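Local coordinates for putative Scyalone Dehydratase (Novosphingobium aromaticivorans DSM 12444, PDB 3EF8), which is of unestablished function but is probably a scytalone dehydratase-like lyase with an NTF2-like, SnoaL-type fold, at residues F18-H23 and W123-R128; L7-A12 and V116-G121; A34-D39 and D54-T59. All coordinates share one frame; numbering follows the deposited sequence.

Contact 1 of 3, residues F18-H23 and W123-R128; sequences FDYSYH and WKFKRR
One face of the Tyr-20 ring receives both Arg-128 and Phe-125, a cation and an aromatic ring reaching inward from the strand to the helix. Arg-128 comes as a cation-pi partner: its CZ stands 4.9 Å from the centroid of the Tyr-20 ring and 18° off the ring normal. The guanidinium does not lie flat there, since the two planes are 84° apart. It stands on its rim, NH1 leading, with NH1 3.4 Å from Tyr-20 CE1 and displaced from the ring centre. Phe-125 completes an edge-to-face pair with the same ring, centroids 5.6 Å apart and planes at 81°, and its CE2 makes the nearest approach, 3.9 Å from Tyr-20 CD2.

The two strand side chains also brace each other. Arg-128 CD rides 3.6 Å above the centre of the Phe-125 ring, and a bend at chi3 brings the guanidinium back so that one of its faces covers Phe-125 CZ. A water accepts from Arg-128 NH1 at 3.1 Å and gives a long, weak bond to Ser-21 OG, linking the helix to the arginine a second time. Farther out, Asp-114 forms a salt bridge with Arg-128 NH2, and Tyr-112 supplies another cation-pi contact.

All three touching residues are buried between the long N-terminal helix and the curved sheet of the NTF2-like fold. The arginine's charge is therefore probably balanced chiefly by Asp-114, with the Tyr-20 pi cloud adding a softer stabilisation on the helix side.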
loop_
_atom_site.group_PDB
_atom_site.type_symbol
_atom_site.label_atom_id
_atom_site.label_comp_id
_atom_site.label_asym_id
_atom_site.label_seq_id
_atom_site.Cartn_x
_atom_site.Cartn_y
_atom_site.Cartn_z
ATOM N N PHE A 18 7.226 7.834 4.680
ATOM C CA PHE A 18 6.993 8.054 3.262
ATOM C C PHE A 18 8.005 8.996 2.697
ATOM O O PHE A 18 8.500 8.820 1.563
ATOM C CB PHE A 18 5.590 8.571 2.996
ATOM C CG PHE A 18 4.489 7.656 3.482
ATOM C CD1 PHE A 18 4.685 6.278 3.591
ATOM C CD2 PHE A 18 3.249 8.172 3.815
ATOM C CE1 PHE A 18 3.652 5.425 4.054
ATOM C CE2 PHE A 18 2.226 7.352 4.248
ATOM C CZ PHE A 18 2.424 5.988 4.391
ATOM N N ASP A 19 8.356 10.026 3.444
ATOM C CA ASP A 19 9.421 10.922 2.998
ATOM C C ASP A 19 10.712 10.161 2.830
ATOM O O ASP A 19 11.489 10.362 1.885
ATOM C CB ASP A 19 9.673 12.030 4.028
ATOM C CG ASP A 19 8.585 13.092 4.051
ATOM O OD1 ASP A 19 7.772 13.243 3.100
ATOM O OD2 ASP A 19 8.542 13.843 5.066
ATOM N N TYR A 20 10.983 9.235 3.746
ATOM C CA TYR A 20 12.163 8.379 3.632
ATOM C C TYR A 20 12.203 7.584 2.323
ATOM O O TYR A 20 13.165 7.619 1.564
ATOM C CB TYR A 20 12.302 7.417 4.847
ATOM C CG TYR A 20 13.410 6.399 4.732
ATOM C CD1 TYR A 20 13.209 5.231 4.047
ATOM C CD2 TYR A 20 14.653 6.618 5.294
ATOM C CE1 TYR A 20 14.215 4.259 3.901
ATOM C CE2 TYR A 20 15.665 5.644 5.149
ATOM C CZ TYR A 20 15.413 4.489 4.455
ATOM O OH TYR A 20 16.392 3.510 4.263
ATOM N N SER A 21 11.092 6.923 2.020
ATOM C CA SER A 21 10.999 6.087 0.813
ATOM C C SER A 21 11.092 6.939 -0.441
ATOM O O SER A 21 11.705 6.524 -1.429
ATOM C CB SER A 21 9.726 5.292 0.820
ATOM O OG SER A 21 9.882 4.230 1.711
ATOM N N TYR A 22 10.511 8.123 -0.373
ATOM C CA TYR A 22 10.598 9.091 -1.497
ATOM C C TYR A 22 12.039 9.506 -1.759
ATOM O O TYR A 22 12.556 9.411 -2.871
ATOM C CB TYR A 22 9.735 10.323 -1.263
ATOM C CG TYR A 22 9.805 11.350 -2.396
ATOM C CD1 TYR A 22 9.228 11.094 -3.630
ATOM C CD2 TYR A 22 10.452 12.567 -2.214
ATOM C CE1 TYR A 22 9.323 11.993 -4.652
ATOM C CE2 TYR A 22 10.572 13.459 -3.233
ATOM C CZ TYR A 22 9.976 13.203 -4.438
ATOM O OH TYR A 22 10.065 14.163 -5.464
ATOM N N HIS A 23 12.698 9.981 -0.714
ATOM C CA HIS A 23 14.078 10.387 -0.875
ATOM C C HIS A 23 15.034 9.259 -1.271
ATOM O O HIS A 23 16.019 9.441 -1.954
ATOM C CB HIS A 23 14.557 11.138 0.383
ATOM C CG HIS A 23 13.916 12.478 0.507
ATOM N ND1 HIS A 23 14.032 13.437 -0.480
ATOM C CD2 HIS A 23 13.109 13.003 1.454
ATOM C CE1 HIS A 23 13.338 14.505 -0.136
ATOM N NE2 HIS A 23 12.762 14.267 1.030
ATOM N N TRP A 123 10.007 13.452 13.798
ATOM C CA TRP A 123 10.231 12.031 14.004
ATOM C C TRP A 123 11.422 11.568 13.210
ATOM O O TRP A 123 11.617 11.947 12.058
ATOM C CB TRP A 123 8.972 11.221 13.630
ATOM C CG TRP A 123 7.822 11.428 14.623
ATOM C CD1 TRP A 123 6.804 12.304 14.522
ATOM C CD2 TRP A 123 7.631 10.739 15.879
ATOM N NE1 TRP A 123 5.957 12.203 15.612
ATOM C CE2 TRP A 123 6.471 11.270 16.469
ATOM C CE3 TRP A 123 8.340 9.755 16.558
ATOM C CZ2 TRP A 123 5.975 10.802 17.683
ATOM C CZ3 TRP A 123 7.841 9.303 17.771
ATOM C CH2 TRP A 123 6.681 9.827 18.309
ATOM N N LYS A 124 12.202 10.728 13.838
ATOM C CA LYS A 124 13.401 10.144 13.271
ATOM C C LYS A 124 13.508 8.708 13.669
ATOM O O LYS A 124 12.975 8.291 14.692
ATOM C CB LYS A 124 14.658 10.903 13.756
ATOM C CG LYS A 124 14.677 12.345 13.289
ATOM C CD LYS A 124 15.984 12.993 13.647
ATOM C CE LYS A 124 16.026 14.413 13.163
ATOM N NZ LYS A 124 17.301 15.052 13.668
ATOM N N PHE A 125 14.190 7.948 12.828
ATOM C CA PHE A 125 14.515 6.590 13.174
ATOM C C PHE A 125 15.592 6.472 14.216
ATOM O O PHE A 125 16.671 7.020 14.072
ATOM C CB PHE A 125 14.933 5.727 11.974
ATOM C CG PHE A 125 13.819 5.563 10.933
ATOM C CD1 PHE A 125 12.751 4.721 11.176
ATOM C CD2 PHE A 125 13.880 6.222 9.695
ATOM C CE1 PHE A 125 11.753 4.543 10.225
ATOM C CE2 PHE A 125 12.876 6.084 8.762
ATOM C CZ PHE A 125 11.846 5.205 9.015
ATOM N N LYS A 126 15.305 5.674 15.241
ATOM C CA LYS A 126 16.350 5.272 16.207
ATOM C C LYS A 126 16.843 3.858 15.914
ATOM O O LYS A 126 18.012 3.553 16.010
ATOM C CB LYS A 126 15.868 5.405 17.648
ATOM C CG LYS A 126 16.979 5.070 18.652
ATOM C CD LYS A 126 16.883 5.981 19.863
ATOM C CE LYS A 126 18.001 5.723 20.892
ATOM N NZ LYS A 126 17.879 4.404 21.511
ATOM N N ARG A 127 15.926 2.969 15.520
ATOM C CA ARG A 127 16.286 1.644 15.064
ATOM C C ARG A 127 15.390 1.234 13.908
ATOM O O ARG A 127 14.204 1.509 13.931
ATOM C CB ARG A 127 16.156 0.578 16.173
ATOM C CG ARG A 127 16.618 -0.784 15.688
ATOM C CD ARG A 127 16.788 -1.814 16.842
ATOM N NE ARG A 127 16.848 -3.186 16.314
ATOM C CZ ARG A 127 17.977 -3.766 15.930
ATOM N NH1 ARG A 127 19.116 -3.092 16.026
ATOM N NH2 ARG A 127 17.981 -4.990 15.444
ATOM N N ARG A 128 15.987 0.609 12.894
ATOM C CA ARG A 128 15.245 -0.103 11.842
ATOM C C ARG A 128 15.783 -1.495 11.700
ATOM O O ARG A 128 17.002 -1.684 11.511
ATOM C CB ARG A 128 15.348 0.551 10.466
ATOM C CG ARG A 128 14.983 1.964 10.392
ATOM C CD ARG A 128 14.536 2.324 8.986
ATOM N NE ARG A 128 13.160 1.866 8.757
ATOM C CZ ARG A 128 12.394 2.226 7.747
ATOM N NH1 ARG A 128 12.887 2.930 6.743
ATOM N NH2 ARG A 128 11.132 1.887 7.758
HETATM O O HOH W 1 10.309 3.694 5.136
#

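Contact 2 of 3, residues L7-A12 and V116-G121; sequences LVEMRA and VVKVDG. With PGE (triethylene glycol), chain G.
Glu-9 and Lys-118 meet in a salt bridge that ties the N-terminal helix of this NTF2-like fold to the end of strand 106-119 in its curved sheet. Lys-118 NZ lies 2.7 Å from Glu-9 OE2 and donates to the syn lone pair of that oxygen, the side facing OE1. The two side chains cross at about a right angle, and their shapes differ. Lys-118 is stretched straight, CG anti to the backbone N (chi1 -158°) and every later torsion near 180°, which carries the ammonium the full length of the chain toward the helix. Glu-9 is folded instead: a bend at chi2 (-59°) turns its carboxylate to meet the lysine.

The other carboxylate oxygen is occupied as well. OE1 accepts from the indole NE1 of Trp-123 and, at 2.7 Å, from O4 of a triethylene glycol probably carried over from the crystallisation liquor. Were Glu-9 an alanine, the lysine would probably lose its anionic mate and the indole N-H this acceptor.

The glycol curls round the ammonium much as a crown ether would, its chain running past Gly-121 and back to the helix, where Ala-12 CB touches O4 and Val-8 CG1 lies 3.6 Å from glycol C6. With Glu-9 OE2 included, five oxygens accept from one ammonium that has only three N-H bonds, so some of these bonds must be shared. From Lys-118 NZ the ether and hydroxyl oxygens are 2.8 Å away at O1, 2.9 Å at O3, 3.0 Å at O2 and 3.1 Å at O4.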
loop_
_atom_site.group_PDB
_atom_site.type_symbol
_atom_site.label_atom_id
_atom_site.label_comp_id
_atom_site.label_asym_id
_atom_site.label_seq_id
_atom_site.Cartn_x
_atom_site.Cartn_y
_atom_site.Cartn_z
ATOM N N LEU A 7 -3.287 10.342 17.380
ATOM C CA LEU A 7 -3.711 10.425 15.975
ATOM C C LEU A 7 -2.837 11.323 15.126
ATOM O O LEU A 7 -2.456 11.020 13.970
ATOM C CB LEU A 7 -5.173 10.848 15.862
ATOM C CG LEU A 7 -6.178 9.855 16.415
ATOM C CD1 LEU A 7 -7.563 10.485 16.373
ATOM C CD2 LEU A 7 -6.215 8.526 15.678
ATOM N N VAL A 8 -2.483 12.476 15.659
ATOM C CA VAL A 8 -1.669 13.397 14.933
ATOM C C VAL A 8 -0.289 12.807 14.721
ATOM O O VAL A 8 0.290 12.908 13.628
ATOM C CB VAL A 8 -1.531 14.722 15.727
ATOM C CG1 VAL A 8 -0.385 15.526 15.217
ATOM C CG2 VAL A 8 -2.874 15.492 15.640
ATOM N N GLU A 9 0.251 12.170 15.751
ATOM C CA GLU A 9 1.621 11.647 15.642
ATOM C C GLU A 9 1.682 10.410 14.730
ATOM O O GLU A 9 2.703 10.156 14.100
ATOM C CB GLU A 9 2.207 11.311 16.991
ATOM C CG GLU A 9 2.349 12.527 17.922
ATOM C CD GLU A 9 3.211 13.662 17.418
ATOM O OE1 GLU A 9 3.702 13.645 16.272
ATOM O OE2 GLU A 9 3.461 14.625 18.212
HETATM N N MSE A 10 0.584 9.662 14.644
HETATM C CA MSE A 10 0.543 8.526 13.694
HETATM C C MSE A 10 0.706 9.071 12.289
HETATM O O MSE A 10 1.486 8.550 11.471
HETATM C CB MSE A 10 -0.734 7.728 13.813
HETATM C CG MSE A 10 -0.725 6.880 15.020
HETATM SE SE MSE A 10 -2.373 5.847 15.152
HETATM C CE MSE A 10 -1.779 4.635 13.798
ATOM N N ARG A 11 -0.004 10.149 11.991
ATOM C CA ARG A 11 0.134 10.788 10.689
ATOM C C ARG A 11 1.540 11.281 10.446
ATOM O O ARG A 11 2.106 11.164 9.350
ATOM C CB ARG A 11 -0.885 11.929 10.488
ATOM C CG ARG A 11 -2.280 11.451 10.249
ATOM C CD ARG A 11 -2.437 10.759 8.911
ATOM N NE ARG A 11 -3.803 10.511 8.620
ATOM C CZ ARG A 11 -4.222 9.957 7.522
ATOM N NH1 ARG A 11 -3.292 9.494 6.714
ATOM N NH2 ARG A 11 -5.492 9.780 7.281
ATOM N N ALA A 12 2.160 11.893 11.466
ATOM C CA ALA A 12 3.511 12.405 11.303
ATOM C C ALA A 12 4.559 11.327 11.096
ATOM O O ALA A 12 5.507 11.491 10.300
ATOM C CB ALA A 12 3.918 13.322 12.530
ATOM N N VAL A 116 10.981 4.694 16.368
ATOM C CA VAL A 116 11.064 6.085 16.005
ATOM C C VAL A 116 10.959 6.957 17.273
ATOM O O VAL A 116 10.298 6.610 18.258
ATOM C CB VAL A 116 9.999 6.455 14.929
ATOM C CG1 VAL A 116 10.272 5.636 13.652
ATOM C CG2 VAL A 116 8.602 6.250 15.437
ATOM N N VAL A 117 11.670 8.074 17.239
ATOM C CA VAL A 117 11.675 9.035 18.341
ATOM C C VAL A 117 11.456 10.413 17.798
ATOM O O VAL A 117 11.871 10.722 16.703
ATOM C CB VAL A 117 13.012 8.957 19.144
ATOM C CG1 VAL A 117 13.120 7.609 19.861
ATOM C CG2 VAL A 117 14.217 9.207 18.206
ATOM N N LYS A 118 10.809 11.258 18.590
ATOM C CA LYS A 118 10.523 12.616 18.183
ATOM C C LYS A 118 11.489 13.577 18.836
ATOM O O LYS A 118 11.592 13.647 20.062
ATOM C CB LYS A 118 9.098 13.009 18.497
ATOM C CG LYS A 118 8.584 14.149 17.683
ATOM C CD LYS A 118 7.230 14.645 18.162
ATOM C CE LYS A 118 6.714 15.797 17.288
ATOM N NZ LYS A 118 5.454 16.427 17.787
ATOM N N VAL A 119 12.190 14.303 17.988
ATOM C CA VAL A 119 13.224 15.234 18.452
ATOM C C VAL A 119 13.042 16.584 17.793
ATOM O O VAL A 119 13.001 16.686 16.584
ATOM C CB VAL A 119 14.598 14.658 18.208
ATOM C CG1 VAL A 119 14.810 13.424 19.072
ATOM C CG2 VAL A 119 14.840 14.298 16.777
ATOM N N ASP A 120 12.896 17.623 18.617
ATOM C CA ASP A 120 12.777 18.996 18.130
ATOM C C ASP A 120 11.712 19.094 17.030
ATOM O O ASP A 120 11.899 19.761 16.013
ATOM C CB ASP A 120 14.143 19.494 17.622
ATOM C CG ASP A 120 14.302 21.005 17.722
ATOM O OD1 ASP A 120 13.515 21.653 18.443
ATOM O OD2 ASP A 120 15.240 21.543 17.086
ATOM N N GLY A 121 10.609 18.387 17.241
ATOM C CA GLY A 121 9.457 18.486 16.361
ATOM C C GLY A 121 9.425 17.528 15.195
ATOM O O GLY A 121 8.479 17.569 14.417
HETATM C C1 PGE G . 6.995 19.145 20.205
HETATM O O1 PGE G . 6.668 17.769 19.979
HETATM C C2 PGE G . 7.009 19.910 18.889
HETATM O O2 PGE G . 6.016 19.369 18.010
HETATM C C3 PGE G . 5.921 20.123 16.804
HETATM C C4 PGE G . 4.606 19.863 16.081
HETATM O O4 PGE G . 4.233 15.922 14.997
HETATM C C6 PGE G . 3.039 16.684 14.979
HETATM C C5 PGE G . 3.383 18.169 15.041
HETATM O O3 PGE G . 4.240 18.484 16.151
#

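Contact 3 of 3, residues A34-D39 and D54-T59; sequences ALFVED and DAYKKT
Phe-36 and Tyr-56 lay their rings face to face, with centroids 4.0 Å apart and planes inclined by 26°. The side chains arrive from roughly perpendicular directions, each ring offset toward the rim of the other. Phe-36 CE1 makes the closest approach, 3.4 Å from Tyr-56 CZ, and the phenol OH is also 3.4 Å from that CE1. Toward the root of Phe-36 the gap widens, its CG being 4.2 Å from Tyr-56 CD2, as expected for tilted planes. The tyrosine is presented by a first torsion of 164°, which sets CG anti to the backbone N and sends the ring off the helix toward the strand.

Beside this apolar stack, Glu-38 and Asp-54 face each other through water. Their carboxylates stay apart, 4.9 Å from Glu-38 OE2 to Asp-54 OD1, and one water donates to both Glu-38 OE1 and Asp-54 OD1. A second water gives to Glu-38 OE2 and accepts from Asp-54 N, so two like charges are probably screened rather than left in direct opposition. On the helix itself, Tyr-56 O takes Thr-59 OG1 at 2.6 Å, in the carbonyl plane, together with Thr-59 N.

The stack lies inside the fold, joining the short strand 36-37 to helix 53-59. Val-42 of strand 40-43 touches both rings and Ala-50 of strand 48-51 touches Tyr-56. On the side of helix 3-25, Tyr-20 packs on Phe-36 and shares a weak hydroxyl-to-hydroxyl hydrogen bond with Tyr-56, while strand 122-136 contributes Phe-125 and Arg-128 against Phe-36.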
loop_
_atom_site.group_PDB
_atom_site.type_symbol
_atom_site.label_atom_id
_atom_site.label_comp_id
_atom_site.label_asym_id
_atom_site.label_seq_id
_atom_site.Cartn_x
_atom_site.Cartn_y
_atom_site.Cartn_z
ATOM N N ALA A 34 19.153 12.604 7.414
ATOM C CA ALA A 34 18.539 13.586 8.308
ATOM C C ALA A 34 17.369 13.010 9.103
ATOM O O ALA A 34 16.880 13.610 10.046
ATOM C CB ALA A 34 18.108 14.813 7.551
ATOM N N LEU A 35 16.910 11.833 8.672
ATOM C CA LEU A 35 15.772 11.160 9.300
ATOM C C LEU A 35 16.204 10.083 10.281
ATOM O O LEU A 35 15.375 9.313 10.744
ATOM C CB LEU A 35 14.852 10.571 8.229
ATOM C CG LEU A 35 14.218 11.626 7.342
ATOM C CD1 LEU A 35 13.345 10.979 6.215
ATOM C CD2 LEU A 35 13.400 12.644 8.145
ATOM N N PHE A 36 17.492 10.054 10.603
ATOM C CA PHE A 36 18.054 9.140 11.625
ATOM C C PHE A 36 18.755 9.939 12.717
ATOM O O PHE A 36 19.412 10.944 12.426
ATOM C CB PHE A 36 19.082 8.178 11.052
ATOM C CG PHE A 36 18.485 7.075 10.256
ATOM C CD1 PHE A 36 17.980 7.344 8.992
ATOM C CD2 PHE A 36 18.422 5.768 10.735
ATOM C CE1 PHE A 36 17.396 6.362 8.256
ATOM C CE2 PHE A 36 17.829 4.778 9.940
ATOM C CZ PHE A 36 17.335 5.105 8.723
ATOM N N VAL A 37 18.571 9.493 13.962
ATOM C CA VAL A 37 19.338 10.054 15.092
ATOM C C VAL A 37 20.767 9.589 14.981
ATOM O O VAL A 37 21.098 8.614 14.303
ATOM C CB VAL A 37 18.730 9.673 16.469
ATOM C CG1 VAL A 37 17.320 10.256 16.613
ATOM C CG2 VAL A 37 18.762 8.204 16.710
ATOM N N GLU A 38 21.639 10.311 15.714
ATOM C CA GLU A 38 23.056 9.956 15.690
ATOM C C GLU A 38 23.343 8.560 16.203
ATOM O O GLU A 38 24.123 7.793 15.657
ATOM C CB GLU A 38 23.844 10.947 16.560
ATOM C CG GLU A 38 25.297 10.628 16.681
ATOM C CD GLU A 38 26.047 10.787 15.362
ATOM O OE1 GLU A 38 25.503 11.415 14.416
ATOM O OE2 GLU A 38 27.194 10.282 15.286
ATOM N N ASP A 39 22.615 8.229 17.270
ATOM C CA ASP A 39 22.808 6.992 18.030
ATOM C C ASP A 39 21.861 5.899 17.543
ATOM O O ASP A 39 21.243 5.176 18.335
ATOM C CB ASP A 39 22.540 7.236 19.520
ATOM C CG ASP A 39 23.085 6.124 20.400
ATOM O OD1 ASP A 39 23.727 5.188 19.883
ATOM O OD2 ASP A 39 22.899 6.199 21.632
ATOM N N ASP A 54 26.780 7.744 10.979
ATOM C CA ASP A 54 27.817 7.801 9.946
ATOM C C ASP A 54 27.945 6.482 9.237
ATOM O O ASP A 54 28.089 6.453 8.022
ATOM C CB ASP A 54 29.185 8.219 10.522
ATOM C CG ASP A 54 29.283 9.697 10.802
ATOM O OD1 ASP A 54 28.378 10.493 10.485
ATOM O OD2 ASP A 54 30.301 10.096 11.416
ATOM N N ALA A 55 27.891 5.381 9.988
ATOM C CA ALA A 55 27.932 4.034 9.400
ATOM C C ALA A 55 26.706 3.855 8.490
ATOM O O ALA A 55 26.801 3.224 7.449
ATOM C CB ALA A 55 27.996 2.925 10.481
ATOM N N TYR A 56 25.564 4.385 8.919
ATOM C CA TYR A 56 24.325 4.270 8.122
ATOM C C TYR A 56 24.518 5.017 6.795
ATOM O O TYR A 56 24.192 4.513 5.690
ATOM C CB TYR A 56 23.087 4.797 8.880
ATOM C CG TYR A 56 21.911 5.037 7.941
ATOM C CD1 TYR A 56 21.224 3.973 7.387
ATOM C CD2 TYR A 56 21.569 6.307 7.542
ATOM C CE1 TYR A 56 20.178 4.195 6.458
ATOM C CE2 TYR A 56 20.549 6.540 6.640
ATOM C CZ TYR A 56 19.835 5.487 6.122
ATOM O OH TYR A 56 18.812 5.703 5.198
ATOM N N LYS A 57 25.111 6.197 6.886
ATOM C CA LYS A 57 25.344 7.004 5.689
ATOM C C LYS A 57 26.150 6.196 4.685
ATOM O O LYS A 57 25.932 6.277 3.481
ATOM C CB LYS A 57 26.111 8.296 6.025
ATOM C CG LYS A 57 25.308 9.394 6.721
ATOM C CD LYS A 57 26.157 10.701 6.846
ATOM C CE LYS A 57 25.281 11.959 6.878
ATOM N NZ LYS A 57 26.005 13.256 7.029
ATOM N N LYS A 58 27.077 5.385 5.188
ATOM C CA LYS A 58 27.960 4.613 4.317
ATOM C C LYS A 58 27.195 3.547 3.566
ATOM O O LYS A 58 27.592 3.154 2.463
ATOM C CB LYS A 58 29.106 3.948 5.096
ATOM C CG LYS A 58 30.072 4.935 5.714
ATOM N N THR A 59 26.083 3.099 4.147
ATOM C CA THR A 59 25.297 2.024 3.523
ATOM C C THR A 59 24.526 2.563 2.323
ATOM O O THR A 59 23.958 1.798 1.536
ATOM C CB THR A 59 24.271 1.357 4.469
ATOM O OG1 THR A 59 23.201 2.262 4.768
ATOM C CG2 THR A 59 24.933 0.829 5.747
HETATM O O HOH W 2 27.946 8.343 13.543
HETATM O O HOH W 3 26.431 11.661 11.923
HETATM O O HOH W 4 29.531 11.451 14.461
#

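In the fold
Contacts 1 and 2 both hang on helix 3-25, their centres 12 Å apart, and reach neighbouring strands of one sheet; Trp-123 NE1, 2.8 Å from Glu-9 OE1, joins them directly. Contact 3 is nested within the chain loops closed by the other two. Its centre is 11 Å from that of contact 1, with Phe-125 N 2.8 Å from Leu-35 O, and 19 Å from that of contact 2. Contacts 1 and 3 share an aromatic cluster in the interior, where NTF2-like proteins commonly hold their pocket. A triethylene glycol lies at contact 2, whereas a magnesium ion lies about 12 Å from the Tyr-56 side chain.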